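Lasso peptide isopeptidase AtxE2 (Asticcacaulis excentricus, PDB 5TXE) hydrolyses the isopeptide bond of the lasso peptides astexin-2 and astexin-3, turning the threaded molecules into linear peptides. Local coordinates at residues Q73-D78 against G125-I130. The protein carries 1 engineered substitution. Residues are numbered along the deposited sequence; the frame is centred on the assembly and turned at random.
Sequences QVRQAD and GANLTI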
loop_
_atom_site.group_PDB
_atom_site.type_symbol
_atom_site.label_atom_id
_atom_site.label_comp_id
_atom_site.label_asym_id
_atom_site.label_seq_id
_atom_site.Cartn_x
_atom_site.Cartn_y
_atom_site.Cartn_z
ATOM N N GLN A 73 11.176 12.387 4.667
ATOM C CA GLN A 73 10.292 13.218 3.844
ATOM C C GLN A 73 8.883 13.218 4.316
ATOM O O GLN A 73 8.322 12.171 4.659
ATOM C CB GLN A 73 10.321 12.765 2.403
ATOM C CG GLN A 73 9.587 13.686 1.458
ATOM C CD GLN A 73 9.351 12.983 0.131
ATOM O OE1 GLN A 73 9.908 13.368 -0.948
ATOM N NE2 GLN A 73 8.566 11.884 0.204
ATOM N N VAL A 74 8.311 14.422 4.366
ATOM C CA VAL A 74 6.897 14.637 4.721
ATOM C C VAL A 74 6.148 15.095 3.491
ATOM O O VAL A 74 6.657 15.878 2.710
ATOM C CB VAL A 74 6.686 15.686 5.852
ATOM C CG1 VAL A 74 5.205 15.883 6.108
ATOM C CG2 VAL A 74 7.294 15.197 7.172
ATOM N N ARG A 75 4.970 14.532 3.301
ATOM C CA ARG A 75 4.139 14.852 2.170
ATOM C C ARG A 75 2.832 15.339 2.732
ATOM O O ARG A 75 2.234 14.721 3.630
ATOM C CB ARG A 75 3.845 13.594 1.347
ATOM C CG ARG A 75 2.874 13.842 0.209
ATOM C CD ARG A 75 2.619 12.580 -0.616
ATOM N NE ARG A 75 1.949 11.535 0.139
ATOM C CZ ARG A 75 0.676 11.548 0.500
ATOM N NH1 ARG A 75 -0.142 12.536 0.164
ATOM N NH2 ARG A 75 0.204 10.536 1.202
ATOM N N GLN A 76 2.375 16.441 2.185
ATOM C CA GLN A 76 1.095 16.951 2.563
ATOM C C GLN A 76 0.264 17.444 1.371
ATOM O O GLN A 76 0.677 18.271 0.573
ATOM C CB GLN A 76 1.243 18.060 3.572
ATOM C CG GLN A 76 -0.120 18.409 4.191
ATOM C CD GLN A 76 -0.009 19.126 5.499
ATOM O OE1 GLN A 76 1.073 19.256 6.096
ATOM N NE2 GLN A 76 -1.120 19.607 5.953
ATOM N N ALA A 77 -0.953 16.951 1.308
ATOM C CA ALA A 77 -1.795 17.152 0.128
ATOM C C ALA A 77 -2.642 18.394 0.277
ATOM O O ALA A 77 -3.200 18.655 1.354
ATOM C CB ALA A 77 -2.693 15.920 -0.069
ATOM N N ASP A 78 -2.803 19.109 -0.832
ATOM C CA ASP A 78 -3.620 20.315 -0.857
ATOM C C ASP A 78 -4.589 20.193 -2.003
ATOM O O ASP A 78 -4.182 20.278 -3.155
ATOM C CB ASP A 78 -2.751 21.559 -1.042
ATOM C CG ASP A 78 -3.594 22.871 -1.081
ATOM O OD1 ASP A 78 -4.856 22.841 -1.089
ATOM O OD2 ASP A 78 -2.982 23.959 -1.081
ATOM N N GLY A 125 0.551 4.006 -8.819
ATOM C CA GLY A 125 0.107 5.317 -8.353
ATOM C C GLY A 125 0.646 5.703 -6.984
ATOM O O GLY A 125 0.495 6.855 -6.530
ATOM N N ALA A 126 1.235 4.739 -6.298
ATOM C CA ALA A 126 1.834 5.017 -5.011
ATOM C C ALA A 126 3.134 5.811 -5.219
ATOM O O ALA A 126 3.850 5.605 -6.181
ATOM C CB ALA A 126 2.171 3.711 -4.328
ATOM N N ASN A 127 3.441 6.678 -4.273
ATOM C CA ASN A 127 4.729 7.380 -4.245
ATOM C C ASN A 127 5.903 6.554 -3.790
ATOM O O ASN A 127 5.808 5.690 -2.892
ATOM C CB ASN A 127 4.603 8.635 -3.355
ATOM C CG ASN A 127 4.158 8.320 -1.927
ATOM O OD1 ASN A 127 3.242 7.503 -1.671
ATOM N ND2 ASN A 127 4.799 8.969 -0.994
ATOM N N LEU A 128 7.031 6.826 -4.395
ATOM C CA LEU A 128 8.304 6.201 -3.988
ATOM C C LEU A 128 8.702 6.724 -2.643
ATOM O O LEU A 128 8.631 7.924 -2.410
ATOM C CB LEU A 128 9.401 6.613 -4.938
ATOM C CG LEU A 128 10.782 5.963 -4.765
ATOM C CD1 LEU A 128 10.744 4.466 -5.074
ATOM C CD2 LEU A 128 11.798 6.650 -5.661
ATOM N N THR A 129 9.059 5.828 -1.741
ATOM C CA THR A 129 9.624 6.188 -0.462
ATOM C C THR A 129 11.011 6.804 -0.693
ATOM O O THR A 129 11.863 6.224 -1.370
ATOM C CB THR A 129 9.760 4.969 0.443
ATOM O OG1 THR A 129 8.473 4.515 0.807
ATOM C CG2 THR A 129 10.444 5.347 1.773
ATOM N N ILE A 130 11.228 7.998 -0.165
ATOM C CA ILE A 130 12.495 8.690 -0.414
ATOM C C ILE A 130 13.342 8.513 0.863
ATOM O O ILE A 130 13.011 9.061 1.954
ATOM C CB ILE A 130 12.279 10.192 -0.687
ATOM C CG1 ILE A 130 11.339 10.417 -1.885
ATOM C CG2 ILE A 130 13.626 10.916 -0.866
ATOM C CD1 ILE A 130 11.903 9.865 -3.187
HETATM O O HOH W 1 11.152 9.550 3.681
HETATM O O HOH W 2 7.501 10.289 -1.829
HETATM O O HOH W 3 4.294 10.494 1.676
#
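Gln-73 sets its amide obliquely against Ile-130 CG1 where strand 69-78, part of an antiparallel sheet in the β-propeller expected of a prolyl oligopeptidase relative, faces the irregular loop before strand 133-134. With CG anti to the backbone N (chi1 -172°) and the chain extended beyond it, CB and CG act as a spacer that carries the amide across to the loop. CD is the first atom to touch Ile-130, 3.8 Å from its CG1. At the tip OE1 comes nearest, 3.4 Å from Ile-130 CG1 in van der Waals contact; NE2 touches the same CG1 at 3.8 Å and in addition donates to a water at 2.8 Å. Glutamine thus suits a place that needs both packing and a polar end, and the buried Ile-130 offers it a hydrocarbon surface.

That water also accepts from Asn-127 ND2 and donates to Leu-128 O at 2.7 Å, so three bonds grip it between strand and loop. Replacing Gln-73 by an alanine removes the amide, which would probably cost the water one of its donors and leave Ile-130 CG1 without that neighbour.

Two residues along, on the same face of the strand, Arg-75 starts out similarly extended, then bends at chi3 (65°). Its NE comes within 4.0 Å of Asn-127 ND2, the guanidinium and amide planes standing 81° apart. Since both nitrogens are donors, a second water accepts from NE at 3.0 Å and, weakly, from ND2; the short Asn-127 thereby serves both waters. Arginine is long enough to pass this water and bond through NH1 to Asn-84 OD1 on strand 83-92, within its own sheet. A third water joins the backbones, accepting from Gln-73 N and donating to Ile-130 O at 2.6 Å.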